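Local structure of aerobactin synthase IucA (Klebsiella pneumoniae subsp. pneumoniae, 5JM8) at residues Thr11-Arg25 with Ser58-Arg70. The protein probably catalyses ATP-dependent condensation of citrate with an amine-bearing hydroxamate in aerobactin siderophore biosynthesis, as an NRPS-independent siderophore synthetase. Residues are numbered along the deposited sequence; the frame is centred on the assembly and turned at random.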
ATOM      1  N   THR A  11       9.236  41.162  -0.262  1.00 47.46           N
ATOM      2  CA  THR A  11      10.049  41.181  -1.473  1.00 51.43           C
ATOM      3  C   THR A  11       9.346  40.444  -2.603  1.00 54.18           C
ATOM      4  O   THR A  11       9.334  40.903  -3.746  1.00 60.54           O
ATOM      5  CB  THR A  11      11.428  40.535  -1.242  1.00 51.91           C
ATOM      6  OG1 THR A  11      12.066  41.152  -0.118  1.00 57.05           O
ATOM      7  CG2 THR A  11      12.312  40.688  -2.476  1.00 47.45           C
ATOM      8  N   LEU A  12       8.762  39.298  -2.268  1.00 50.15           N
ATOM      9  CA  LEU A  12       8.072  38.463  -3.244  1.00 44.02           C
ATOM     10  C   LEU A  12       6.561  38.618  -3.172  1.00 42.89           C
ATOM     11  O   LEU A  12       5.975  38.618  -2.088  1.00 47.03           O
ATOM     12  CB  LEU A  12       8.435  36.992  -3.034  1.00 39.37           C
ATOM     13  CG  LEU A  12       9.709  36.489  -3.713  1.00 40.04           C
ATOM     14  CD1 LEU A  12      10.954  37.161  -3.147  1.00 42.39           C
ATOM     15  CD2 LEU A  12       9.789  34.987  -3.567  1.00 39.72           C
ATOM     16  N   ASP A  13       5.941  38.753  -4.338  1.00 30.17           N
ATOM     17  CA  ASP A  13       4.490  38.719  -4.444  1.00 26.79           C
ATOM     18  C   ASP A  13       4.110  38.094  -5.779  1.00 23.92           C
ATOM     19  O   ASP A  13       4.199  38.732  -6.827  1.00 26.30           O
ATOM     20  CB  ASP A  13       3.893  40.123  -4.308  1.00 27.44           C
ATOM     21  CG  ASP A  13       2.391  40.099  -4.083  1.00 29.34           C
ATOM     22  OD1 ASP A  13       1.745  39.090  -4.437  1.00 31.62           O
ATOM     23  OD2 ASP A  13       1.854  41.091  -3.545  1.00 29.32           O
ATOM     24  N   VAL A  14       3.694  36.833  -5.726  1.00 21.73           N
ATOM     25  CA  VAL A  14       3.267  36.105  -6.914  1.00 19.09           C
ATOM     26  C   VAL A  14       1.859  36.513  -7.338  1.00 19.65           C
ATOM     27  O   VAL A  14       1.482  36.334  -8.491  1.00 22.19           O
ATOM     28  CB  VAL A  14       3.306  34.575  -6.686  1.00 19.05           C
ATOM     29  CG1 VAL A  14       4.742  34.102  -6.517  1.00 16.88           C
ATOM     30  CG2 VAL A  14       2.459  34.178  -5.479  1.00 16.07           C
ATOM     31  N   ALA A  15       1.086  37.059  -6.404  1.00 21.81           N
ATOM     32  CA  ALA A  15      -0.266  37.522  -6.705  1.00 22.05           C
ATOM     33  C   ALA A  15      -0.217  38.814  -7.509  1.00 21.98           C
ATOM     34  O   ALA A  15      -0.904  38.958  -8.520  1.00 18.53           O
ATOM     35  CB  ALA A  15      -1.058  37.726  -5.420  1.00 17.86           C
ATOM     36  N   ALA A  16       0.605  39.753  -7.057  1.00 19.05           N
ATOM     37  CA  ALA A  16       0.738  41.031  -7.737  1.00 20.60           C
ATOM     38  C   ALA A  16       1.286  40.829  -9.144  1.00 22.99           C
ATOM     39  O   ALA A  16       0.925  41.553 -10.070  1.00 25.31           O
ATOM     40  CB  ALA A  16       1.638  41.964  -6.947  1.00 20.24           C
ATOM     41  N   GLN A  17       2.151  39.833  -9.300  1.00 23.06           N
ATOM     42  CA  GLN A  17       2.789  39.576 -10.585  1.00 22.49           C
ATOM     43  C   GLN A  17       1.756  39.177 -11.636  1.00 25.49           C
ATOM     44  O   GLN A  17       1.957  39.402 -12.827  1.00 27.38           O
ATOM     45  CB  GLN A  17       3.850  38.486 -10.449  1.00 21.27           C
ATOM     46  CG  GLN A  17       4.880  38.486 -11.567  1.00 21.42           C
ATOM     47  CD  GLN A  17       5.814  39.681 -11.505  1.00 21.12           C
ATOM     48  OE1 GLN A  17       6.505  39.894 -10.508  1.00 19.13           O
ATOM     49  NE2 GLN A  17       5.838  40.468 -12.574  1.00 21.82           N
ATOM     50  N   CYS A  18       0.650  38.589 -11.188  1.00 26.95           N
ATOM     51  CA  CYS A  18      -0.444  38.219 -12.082  1.00 25.76           C
ATOM     52  C   CYS A  18      -1.146  39.458 -12.609  1.00 24.24           C
ATOM     53  O   CYS A  18      -1.393  39.579 -13.806  1.00 27.21           O
ATOM     54  CB  CYS A  18      -1.450  37.325 -11.359  1.00 24.94           C
ATOM     55  SG  CYS A  18      -0.821  35.691 -10.915  1.00 24.85           S
ATOM     56  N   PHE A  19      -1.473  40.371 -11.699  1.00 22.44           N
ATOM     57  CA  PHE A  19      -2.089  41.639 -12.063  1.00 20.68           C
ATOM     58  C   PHE A  19      -1.202  42.384 -13.051  1.00 22.75           C
ATOM     59  O   PHE A  19      -1.668  42.856 -14.088  1.00 24.81           O
ATOM     60  CB  PHE A  19      -2.339  42.486 -10.810  1.00 21.05           C
ATOM     61  CG  PHE A  19      -2.893  43.855 -11.093  1.00 22.79           C
ATOM     62  CD1 PHE A  19      -2.048  44.924 -11.348  1.00 24.98           C
ATOM     63  CD2 PHE A  19      -4.261  44.075 -11.096  1.00 23.69           C
ATOM     64  CE1 PHE A  19      -2.556  46.181 -11.607  1.00 26.04           C
ATOM     65  CE2 PHE A  19      -4.775  45.332 -11.354  1.00 23.31           C
ATOM     66  CZ  PHE A  19      -3.923  46.386 -11.610  1.00 27.09           C
ATOM     67  N   LEU A  20       0.085  42.459 -12.732  1.00 23.73           N
ATOM     68  CA  LEU A  20       1.027  43.248 -13.514  1.00 24.76           C
ATOM     69  C   LEU A  20       1.377  42.595 -14.853  1.00 27.36           C
ATOM     70  O   LEU A  20       1.362  43.262 -15.885  1.00 35.18           O
ATOM     71  CB  LEU A  20       2.303  43.493 -12.705  1.00 22.09           C
ATOM     72  CG  LEU A  20       2.117  44.314 -11.424  1.00 21.64           C
ATOM     73  CD1 LEU A  20       3.399  44.346 -10.607  1.00 22.72           C
ATOM     74  CD2 LEU A  20       1.656  45.730 -11.738  1.00 22.56           C
ATOM     75  N   ASN A  21       1.685  41.300 -14.842  1.00 21.51           N
ATOM     76  CA  ASN A  21       2.023  40.592 -16.079  1.00 20.47           C
ATOM     77  C   ASN A  21       0.840  40.553 -17.036  1.00 20.73           C
ATOM     78  O   ASN A  21       1.006  40.668 -18.251  1.00 21.07           O
ATOM     79  CB  ASN A  21       2.488  39.164 -15.786  1.00 21.12           C
ATOM     80  CG  ASN A  21       3.875  39.114 -15.177  1.00 25.07           C
ATOM     81  OD1 ASN A  21       4.471  40.147 -14.873  1.00 29.86           O
ATOM     82  ND2 ASN A  21       4.393  37.905 -14.985  1.00 22.93           N
ATOM     83  N   SER A  22      -0.354  40.381 -16.479  1.00 20.33           N
ATOM     84  CA  SER A  22      -1.574  40.423 -17.270  1.00 24.41           C
ATOM     85  C   SER A  22      -1.694  41.781 -17.960  1.00 28.27           C
ATOM     86  O   SER A  22      -2.013  41.860 -19.147  1.00 31.64           O
ATOM     87  CB  SER A  22      -2.798  40.156 -16.392  1.00 28.84           C
ATOM     88  OG  SER A  22      -3.972  40.067 -17.174  1.00 35.25           O
ATOM     89  N   LEU A  23      -1.418  42.844 -17.211  1.00 28.45           N
ATOM     90  CA  LEU A  23      -1.469  44.204 -17.742  1.00 25.15           C
ATOM     91  C   LEU A  23      -0.400  44.447 -18.812  1.00 27.87           C
ATOM     92  O   LEU A  23      -0.693  44.985 -19.878  1.00 31.26           O
ATOM     93  CB  LEU A  23      -1.305  45.218 -16.606  1.00 23.28           C
ATOM     94  CG  LEU A  23      -1.273  46.700 -16.992  1.00 27.19           C
ATOM     95  CD1 LEU A  23      -2.601  47.142 -17.590  1.00 28.99           C
ATOM     96  CD2 LEU A  23      -0.916  47.554 -15.787  1.00 24.55           C
ATOM     97  N   VAL A  24       0.835  44.053 -18.517  1.00 26.98           N
ATOM     98  CA  VAL A  24       1.960  44.285 -19.420  1.00 29.08           C
ATOM     99  C   VAL A  24       1.760  43.608 -20.778  1.00 32.74           C
ATOM    100  O   VAL A  24       2.230  44.103 -21.803  1.00 37.47           O
ATOM    101  CB  VAL A  24       3.281  43.786 -18.786  1.00 27.40           C
ATOM    102  CG1 VAL A  24       4.405  43.730 -19.816  1.00 31.10           C
ATOM    103  CG2 VAL A  24       3.677  44.681 -17.628  1.00 23.03           C
ATOM    104  N   ARG A  25       1.073  42.472 -20.782  1.00 30.94           N
ATOM    105  CA  ARG A  25       0.808  41.750 -22.019  1.00 27.44           C
ATOM    106  C   ARG A  25      -0.235  42.460 -22.882  1.00 28.79           C
ATOM    107  O   ARG A  25      -0.157  42.428 -24.110  1.00 29.67           O
ATOM    108  CB  ARG A  25       0.340  40.325 -21.712  1.00 24.13           C
ATOM    109  CG  ARG A  25      -0.189  39.565 -22.925  1.00 24.37           C
ATOM    110  CD  ARG A  25      -0.572  38.143 -22.570  1.00 26.28           C
ATOM    111  NE  ARG A  25       0.598  37.290 -22.389  1.00 28.06           N
ATOM    112  CZ  ARG A  25       0.542  36.002 -22.063  1.00 25.01           C
ATOM    113  NH1 ARG A  25      -0.631  35.414 -21.876  1.00 22.67           N
ATOM    114  NH2 ARG A  25       1.659  35.305 -21.920  1.00 24.43           N
ATOM    115  N   SER A  58      10.809  38.179 -19.361  1.00 25.70           N
ATOM    116  CA  SER A  58      10.306  37.085 -20.179  1.00 20.49           C
ATOM    117  C   SER A  58       9.770  37.581 -21.516  1.00 21.29           C
ATOM    118  O   SER A  58       8.965  38.516 -21.552  1.00 21.76           O
ATOM    119  CB  SER A  58       9.200  36.339 -19.435  1.00 19.83           C
ATOM    120  OG  SER A  58       8.470  35.503 -20.314  1.00 21.76           O
ATOM    121  N   PRO A  59      10.206  36.958 -22.623  1.00 22.05           N
ATOM    122  CA  PRO A  59       9.614  37.308 -23.920  1.00 24.83           C
ATOM    123  C   PRO A  59       8.199  36.771 -24.089  1.00 29.34           C
ATOM    124  O   PRO A  59       7.586  36.983 -25.134  1.00 34.52           O
ATOM    125  CB  PRO A  59      10.563  36.659 -24.928  1.00 23.44           C
ATOM    126  CG  PRO A  59      11.205  35.550 -24.189  1.00 20.60           C
ATOM    127  CD  PRO A  59      11.327  36.011 -22.772  1.00 19.68           C
ATOM    128  N   THR A  60       7.698  36.079 -23.070  1.00 25.21           N
ATOM    129  CA  THR A  60       6.314  35.628 -23.043  1.00 23.57           C
ATOM    130  C   THR A  60       5.587  36.272 -21.866  1.00 27.43           C
ATOM    131  O   THR A  60       4.541  35.795 -21.433  1.00 32.78           O
ATOM    132  CB  THR A  60       6.221  34.094 -22.942  1.00 19.66           C
ATOM    133  OG1 THR A  60       7.052  33.629 -21.871  1.00 21.82           O
ATOM    134  CG2 THR A  60       6.670  33.452 -24.242  1.00 18.70           C
ATOM    135  N   GLN A  61       6.159  37.363 -21.363  1.00 28.12           N
ATOM    136  CA  GLN A  61       5.551  38.174 -20.307  1.00 22.99           C
ATOM    137  C   GLN A  61       5.370  37.439 -18.973  1.00 19.74           C
ATOM    138  O   GLN A  61       4.623  37.901 -18.109  1.00 19.54           O
ATOM    139  CB  GLN A  61       4.199  38.719 -20.775  1.00 21.87           C
ATOM    140  CG  GLN A  61       4.288  39.686 -21.951  1.00 24.61           C
ATOM    141  CD  GLN A  61       4.147  39.011 -23.306  1.00 26.16           C
ATOM    142  OE1 GLN A  61       3.326  38.112 -23.490  1.00 29.02           O
ATOM    143  NE2 GLN A  61       4.941  39.461 -24.270  1.00 24.17           N
ATOM    144  N   HIS A  62       6.041  36.304 -18.802  1.00 19.26           N
ATOM    145  CA  HIS A  62       6.123  35.668 -17.489  1.00 18.47           C
ATOM    146  C   HIS A  62       7.214  36.354 -16.665  1.00 20.22           C
ATOM    147  O   HIS A  62       8.192  35.721 -16.265  1.00 23.29           O
ATOM    148  CB  HIS A  62       6.422  34.167 -17.606  1.00 17.79           C
ATOM    149  CG  HIS A  62       5.304  33.363 -18.199  1.00 19.83           C
ATOM    150  ND1 HIS A  62       5.162  33.172 -19.557  1.00 21.50           N
ATOM    151  CD2 HIS A  62       4.286  32.685 -17.617  1.00 17.65           C
ATOM    152  CE1 HIS A  62       4.100  32.419 -19.786  1.00 20.58           C
ATOM    153  NE2 HIS A  62       3.551  32.109 -18.626  1.00 18.88           N
ATOM    154  N   HIS A  63       7.046  37.651 -16.419  1.00 18.67           N
ATOM    155  CA  HIS A  63       8.058  38.438 -15.720  1.00 21.08           C
ATOM    156  C   HIS A  63       8.081  38.160 -14.223  1.00 21.36           C
ATOM    157  O   HIS A  63       7.084  37.732 -13.642  1.00 18.29           O
ATOM    158  CB  HIS A  63       7.824  39.937 -15.935  1.00 26.14           C
ATOM    159  CG  HIS A  63       7.757  40.341 -17.373  1.00 28.06           C
ATOM    160  ND1 HIS A  63       8.831  40.228 -18.229  1.00 26.57           N
ATOM    161  CD2 HIS A  63       6.747  40.867 -18.103  1.00 27.26           C
ATOM    162  CE1 HIS A  63       8.483  40.659 -19.427  1.00 25.61           C
ATOM    163  NE2 HIS A  63       7.223  41.055 -19.378  1.00 25.89           N
ATOM    164  N   ARG A  64       9.232  38.423 -13.611  1.00 20.76           N
ATOM    165  CA  ARG A  64       9.371  38.398 -12.162  1.00 21.39           C
ATOM    166  C   ARG A  64       9.889  39.755 -11.697  1.00 21.17           C
ATOM    167  O   ARG A  64      11.026  40.129 -11.990  1.00 20.94           O
ATOM    168  CB  ARG A  64      10.314  37.275 -11.716  1.00 22.19           C
ATOM    169  CG  ARG A  64      10.423  37.129 -10.198  1.00 22.60           C
ATOM    170  CD  ARG A  64      11.264  35.925  -9.773  1.00 23.69           C
ATOM    171  NE  ARG A  64      12.675  36.065 -10.140  1.00 26.38           N
ATOM    172  CZ  ARG A  64      13.253  35.484 -11.189  1.00 29.84           C
ATOM    173  NH1 ARG A  64      14.543  35.687 -11.423  1.00 35.19           N
ATOM    174  NH2 ARG A  64      12.558  34.698 -12.008  1.00 29.06           N
ATOM    175  N   PHE A  65       9.038  40.495 -10.991  1.00 19.74           N
ATOM    176  CA  PHE A  65       9.417  41.787 -10.433  1.00 21.09           C
ATOM    177  C   PHE A  65       9.889  41.647  -8.989  1.00 26.54           C
ATOM    178  O   PHE A  65       9.360  40.839  -8.223  1.00 27.19           O
ATOM    179  CB  PHE A  65       8.243  42.775 -10.490  1.00 22.18           C
ATOM    180  CG  PHE A  65       7.819  43.154 -11.884  1.00 21.23           C
ATOM    181  CD1 PHE A  65       8.661  42.968 -12.970  1.00 25.18           C
ATOM    182  CD2 PHE A  65       6.569  43.707 -12.104  1.00 24.46           C
ATOM    183  CE1 PHE A  65       8.258  43.320 -14.246  1.00 21.64           C
ATOM    184  CE2 PHE A  65       6.163  44.061 -13.375  1.00 22.52           C
ATOM    185  CZ  PHE A  65       7.008  43.868 -14.447  1.00 21.89           C
ATOM    186  N   GLU A  66      10.890  42.445  -8.631  1.00 32.30           N
ATOM    187  CA  GLU A  66      11.334  42.568  -7.250  1.00 35.12           C
ATOM    188  C   GLU A  66      10.608  43.743  -6.600  1.00 36.42           C
ATOM    189  O   GLU A  66      10.590  44.846  -7.143  1.00 41.18           O
ATOM    190  CB  GLU A  66      12.852  42.756  -7.183  1.00 38.92           C
ATOM    191  CG  GLU A  66      13.397  42.933  -5.776  1.00 46.98           C
ATOM    192  CD  GLU A  66      14.913  42.996  -5.737  1.00 56.33           C
ATOM    193  OE1 GLU A  66      15.550  42.732  -6.781  1.00 59.98           O
ATOM    194  OE2 GLU A  66      15.468  43.311  -4.663  1.00 60.61           O
ATOM    195  N   PHE A  67      10.006  43.493  -5.442  1.00 35.57           N
ATOM    196  CA  PHE A  67       9.177  44.486  -4.767  1.00 34.84           C
ATOM    197  C   PHE A  67       9.877  45.007  -3.515  1.00 36.99           C
ATOM    198  O   PHE A  67      10.803  44.368  -3.014  1.00 36.81           O
ATOM    199  CB  PHE A  67       7.817  43.871  -4.427  1.00 33.55           C
ATOM    200  CG  PHE A  67       7.010  43.496  -5.638  1.00 34.20           C
ATOM    201  CD1 PHE A  67       6.297  44.456  -6.340  1.00 35.40           C
ATOM    202  CD2 PHE A  67       6.973  42.185  -6.085  1.00 31.83           C
ATOM    203  CE1 PHE A  67       5.557  44.114  -7.455  1.00 32.64           C
ATOM    204  CE2 PHE A  67       6.235  41.838  -7.199  1.00 29.50           C
ATOM    205  CZ  PHE A  67       5.526  42.803  -7.885  1.00 29.52           C
ATOM    206  N   PRO A  68       9.441  46.170  -2.997  1.00 40.10           N
ATOM    207  CA  PRO A  68       8.316  47.015  -3.425  1.00 42.53           C
ATOM    208  C   PRO A  68       8.555  47.794  -4.714  1.00 44.60           C
ATOM    209  O   PRO A  68       9.698  47.997  -5.132  1.00 46.63           O
ATOM    210  CB  PRO A  68       8.148  47.983  -2.249  1.00 42.44           C
ATOM    211  CG  PRO A  68       9.500  48.083  -1.657  1.00 42.16           C
ATOM    212  CD  PRO A  68      10.104  46.718  -1.801  1.00 41.19           C
ATOM    213  N   ALA A  69       7.462  48.230  -5.331  1.00 40.80           N
ATOM    214  CA  ALA A  69       7.531  49.116  -6.481  1.00 39.20           C
ATOM    215  C   ALA A  69       7.978  50.500  -6.025  1.00 40.30           C
ATOM    216  O   ALA A  69       8.214  50.726  -4.838  1.00 44.49           O
ATOM    217  CB  ALA A  69       6.185  49.189  -7.180  1.00 35.11           C
ATOM    218  N   ARG A  70       8.092  51.423  -6.972  1.00 38.01           N
ATOM    219  CA  ARG A  70       8.582  52.761  -6.685  1.00 37.53           C
ATOM    220  C   ARG A  70       7.811  53.773  -7.518  1.00 38.33           C
ATOM    221  O   ARG A  70       7.767  53.673  -8.744  1.00 39.06           O
ATOM    222  CB  ARG A  70      10.088  52.844  -6.970  1.00 38.15           C
ATOM    223  CG  ARG A  70      10.721  54.213  -6.766  1.00 42.96           C
ATOM    224  CD  ARG A  70      10.535  54.720  -5.348  1.00 48.16           C
ATOM    225  NE  ARG A  70      11.047  53.791  -4.342  1.00 50.60           N
ATOM    226  CZ  ARG A  70      12.266  53.844  -3.812  1.00 51.46           C
ATOM    227  NH1 ARG A  70      13.125  54.786  -4.186  1.00 48.17           N
ATOM    228  NH2 ARG A  70      12.631  52.951  -2.902  1.00 54.43           N
TER
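Gln17 meets Phe65 because its CG stands anti to the backbone N (chi1 -160°) and the chain then bends at chi2, swinging the amide against the strand. There Gln17 OE1 accepts from Phe65 N at 2.6 Å, a short, nearly straight bond whose donor sits above the carbonyl plane. The other end of the same amide, NE2, lies over one face of the Phe65 ring, 3.3 Å above its plane and displaced toward the rim, and donates to Asn21 OD1 one helical turn on. Asn21 passes the relay back to the strand: its ND2 reaches His63 O at 3.0 Å, almost straight and on a lone pair in the carbonyl plane. Two amides are thus held in rotation by bonds at both ends, and they satisfy Phe65 N in the strand and His63 O just before it.

Next to this network the packing is apolar. Leu20 CD1 meets the edges of two rings, 3.6 Å from Phe65 CD2 and 3.8 Å from Phe67 CZ. Phe67 also closes the N-terminal end, where its N donates to Thr11 O. At the far end Arg25, extended until it bends at chi3 (-75°), turns its guanidinium edge to the 58-61 turn: NE bonds Gln61 OE1 at 3.1 Å and NH2 bonds Thr60 O at 3.0 Å. Phe151 adds a cation-pi contact to this arginine.

Helix 14-26 packs across strand 64-72 of the five-stranded antiparallel sheet; the N-to-C directions of 14-25 and 64-66 stand 118° apart. Phe52 of neighbouring strand 49-54 touches Leu20, Phe65 and Phe67, helix 82-96 touches Phe19 and Leu23, and helix 475-500 meets Arg25, Thr60 and His62 at the turn.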